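PDB 6RPP: cell division control protein from Pyrococcus abyssi, which probably excises itself from an MCM replicative helicase precursor by protein splicing, as a HINT-fold intein. Local coordinates for residues A4-T9 / R90-P95. The protein carries 2 engineered substitutions. Sequence-based numbering, arbitrary orientation.
Engineered in segment 4-9: A4 (natural residue Cys).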
loop_
_atom_site.group_PDB
_atom_site.type_symbol
_atom_site.label_atom_id
_atom_site.label_comp_id
_atom_site.label_asym_id
_atom_site.label_seq_id
_atom_site.Cartn_x
_atom_site.Cartn_y
_atom_site.Cartn_z
ATOM N N ALA A 4 5.048 -3.825 -2.987
ATOM C CA ALA A 4 4.089 -4.443 -2.072
ATOM C C ALA A 4 4.396 -4.040 -0.630
ATOM O O ALA A 4 5.397 -3.357 -0.355
ATOM C CB ALA A 4 4.112 -5.980 -2.239
ATOM N N VAL A 5 3.515 -4.462 0.294
ATOM C CA VAL A 5 3.596 -4.029 1.684
ATOM C C VAL A 5 3.472 -5.240 2.628
ATOM O O VAL A 5 3.030 -6.325 2.251
ATOM C CB VAL A 5 2.531 -2.958 2.024
ATOM C CG1 VAL A 5 2.560 -1.819 1.025
ATOM C CG2 VAL A 5 1.115 -3.601 2.068
ATOM N N ASP A 6 3.876 -5.042 3.888
ATOM C CA ASP A 6 3.779 -6.054 4.957
ATOM C C ASP A 6 2.315 -6.426 5.310
ATOM O O ASP A 6 1.414 -5.582 5.280
ATOM C CB ASP A 6 4.530 -5.441 6.161
ATOM C CG ASP A 6 4.557 -6.276 7.380
ATOM O OD1 ASP A 6 3.532 -6.477 8.060
ATOM O OD2 ASP A 6 5.663 -6.679 7.793
ATOM N N TYR A 7 2.146 -7.724 5.607
ATOM C CA TYR A 7 0.889 -8.323 6.078
ATOM C C TYR A 7 0.087 -7.403 6.988
ATOM O O TYR A 7 -1.156 -7.284 6.852
ATOM C CB TYR A 7 1.206 -9.621 6.818
ATOM C CG TYR A 7 0.015 -10.507 7.105
ATOM C CD1 TYR A 7 -0.918 -10.136 8.037
ATOM C CD2 TYR A 7 -0.075 -11.736 6.511
ATOM C CE1 TYR A 7 -1.993 -10.963 8.317
ATOM C CE2 TYR A 7 -1.134 -12.587 6.819
ATOM C CZ TYR A 7 -2.092 -12.150 7.684
ATOM O OH TYR A 7 -3.158 -13.003 7.981
ATOM N N GLU A 8 0.766 -6.759 7.932
ATOM C CA GLU A 8 0.060 -6.084 9.040
ATOM C C GLU A 8 -0.365 -4.669 8.679
ATOM O O GLU A 8 -0.972 -3.992 9.537
ATOM C CB GLU A 8 0.890 -6.068 10.304
ATOM C CG GLU A 8 1.141 -7.448 10.882
ATOM C CD GLU A 8 1.922 -7.418 12.173
ATOM O OE1 GLU A 8 3.131 -7.058 12.143
ATOM O OE2 GLU A 8 1.377 -7.744 13.229
ATOM N N THR A 9 -0.004 -4.172 7.485
ATOM C CA THR A 9 -0.492 -2.872 7.014
ATOM C C THR A 9 -2.017 -2.909 7.048
ATOM O O THR A 9 -2.603 -3.805 6.460
ATOM C CB THR A 9 -0.014 -2.634 5.592
ATOM O OG1 THR A 9 1.420 -2.884 5.528
ATOM C CG2 THR A 9 -0.296 -1.204 5.119
ATOM N N ARG A 90 3.706 5.022 10.069
ATOM C CA ARG A 90 4.757 4.009 9.923
ATOM C C ARG A 90 4.248 2.947 8.953
ATOM O O ARG A 90 3.079 2.530 9.064
ATOM C CB ARG A 90 5.052 3.338 11.259
ATOM C CG ARG A 90 5.606 4.245 12.364
ATOM C CD ARG A 90 5.557 3.504 13.698
ATOM N NE ARG A 90 6.871 3.408 14.338
ATOM C CZ ARG A 90 7.649 2.328 14.296
ATOM N NH1 ARG A 90 7.249 1.237 13.641
ATOM N NH2 ARG A 90 8.828 2.336 14.913
ATOM N N ILE A 91 5.084 2.483 8.016
ATOM C CA ILE A 91 4.631 1.394 7.140
ATOM C C ILE A 91 5.875 0.608 6.721
ATOM O O ILE A 91 6.958 1.177 6.546
ATOM C CB ILE A 91 3.846 1.956 5.924
ATOM C CG1 ILE A 91 3.187 0.798 5.126
ATOM C CG2 ILE A 91 4.773 2.844 5.039
ATOM C CD1 ILE A 91 2.189 1.280 4.116
ATOM N N ARG A 92 5.711 -0.698 6.495
ATOM C CA ARG A 92 6.800 -1.573 6.065
ATOM C C ARG A 92 6.504 -2.016 4.651
ATOM O O ARG A 92 5.405 -2.568 4.393
ATOM C CB ARG A 92 6.939 -2.770 7.026
ATOM C CG ARG A 92 7.330 -2.353 8.460
ATOM C CD ARG A 92 7.570 -3.482 9.360
ATOM N NE ARG A 92 7.881 -3.048 10.725
ATOM C CZ ARG A 92 9.097 -2.820 11.214
ATOM N NH1 ARG A 92 10.182 -3.023 10.472
ATOM N NH2 ARG A 92 9.225 -2.425 12.483
ATOM N N VAL A 93 7.434 -1.703 3.721
ATOM C CA VAL A 93 7.196 -1.879 2.285
ATOM C C VAL A 93 8.418 -2.482 1.614
ATOM O O VAL A 93 9.540 -2.435 2.140
ATOM C CB VAL A 93 6.836 -0.559 1.576
ATOM C CG1 VAL A 93 5.590 0.097 2.224
ATOM C CG2 VAL A 93 7.990 0.428 1.688
ATOM N N THR A 94 8.196 -3.010 0.387
ATOM C CA THR A 94 9.345 -3.451 -0.380
ATOM C C THR A 94 10.189 -2.248 -0.834
ATOM O O THR A 94 9.714 -1.107 -0.926
ATOM C CB THR A 94 8.910 -4.246 -1.606
ATOM O OG1 THR A 94 8.148 -3.376 -2.456
ATOM C CG2 THR A 94 8.039 -5.437 -1.213
ATOM N N PRO A 95 11.463 -2.475 -1.130
ATOM C CA PRO A 95 12.319 -1.329 -1.460
ATOM C C PRO A 95 11.894 -0.585 -2.716
ATOM O O PRO A 95 12.154 0.619 -2.820
ATOM C CB PRO A 95 13.708 -1.970 -1.631
ATOM C CG PRO A 95 13.625 -3.201 -0.717
ATOM C CD PRO A 95 12.236 -3.721 -0.911
HETATM O O HOH W 1 3.301 -2.035 7.433
#
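V5 and V93 form an isolated antiparallel bridge of the non-hydrogen-bonded type, flanked by two nearly straight backbone bonds: T94 N to A4 O (2.9 Å) and D6 N to R92 O (3.0 Å). A4, engineered from cysteine, also gives its N-H to T94 OG1 (3.2 Å), which hydrogen-bonds A2 O as well; T94 chi1 of 63° places the hydroxyl between its own N and carbonyl carbon, leaving CG2 near A4 CB. T94 and H97 fit the TxxH motif of inteins, and the natural cysteine is probably the splicing nucleophile, so these bonds likely position the N-terminal splice junction. Beyond the bridge, a type I turn from D6 to T9 is held by T9 N and T9 OG1, both donating to D6 O, and by an Asx turn, D6 OD1 accepting from E8 N. A water links T9 OG1 to R92 N. Without the hydroxyl, a valine in place of T9 would probably leave turn and water less firmly held. Apolar contacts join V5 CG1 to V93 CG1 (3.8 Å) and T9 CG2 to I91 CD1 (3.7 Å). D6 and R92 run side by side, CB to CB 3.7 Å, without a salt bridge; R92 instead makes a cation-pi contact with Y140. Strand 90-93, at the edge of its sheet, pairs with strand 80-85, while V5 and I91 pack on strand 163-166 and A4 and T94 on strand 146-151.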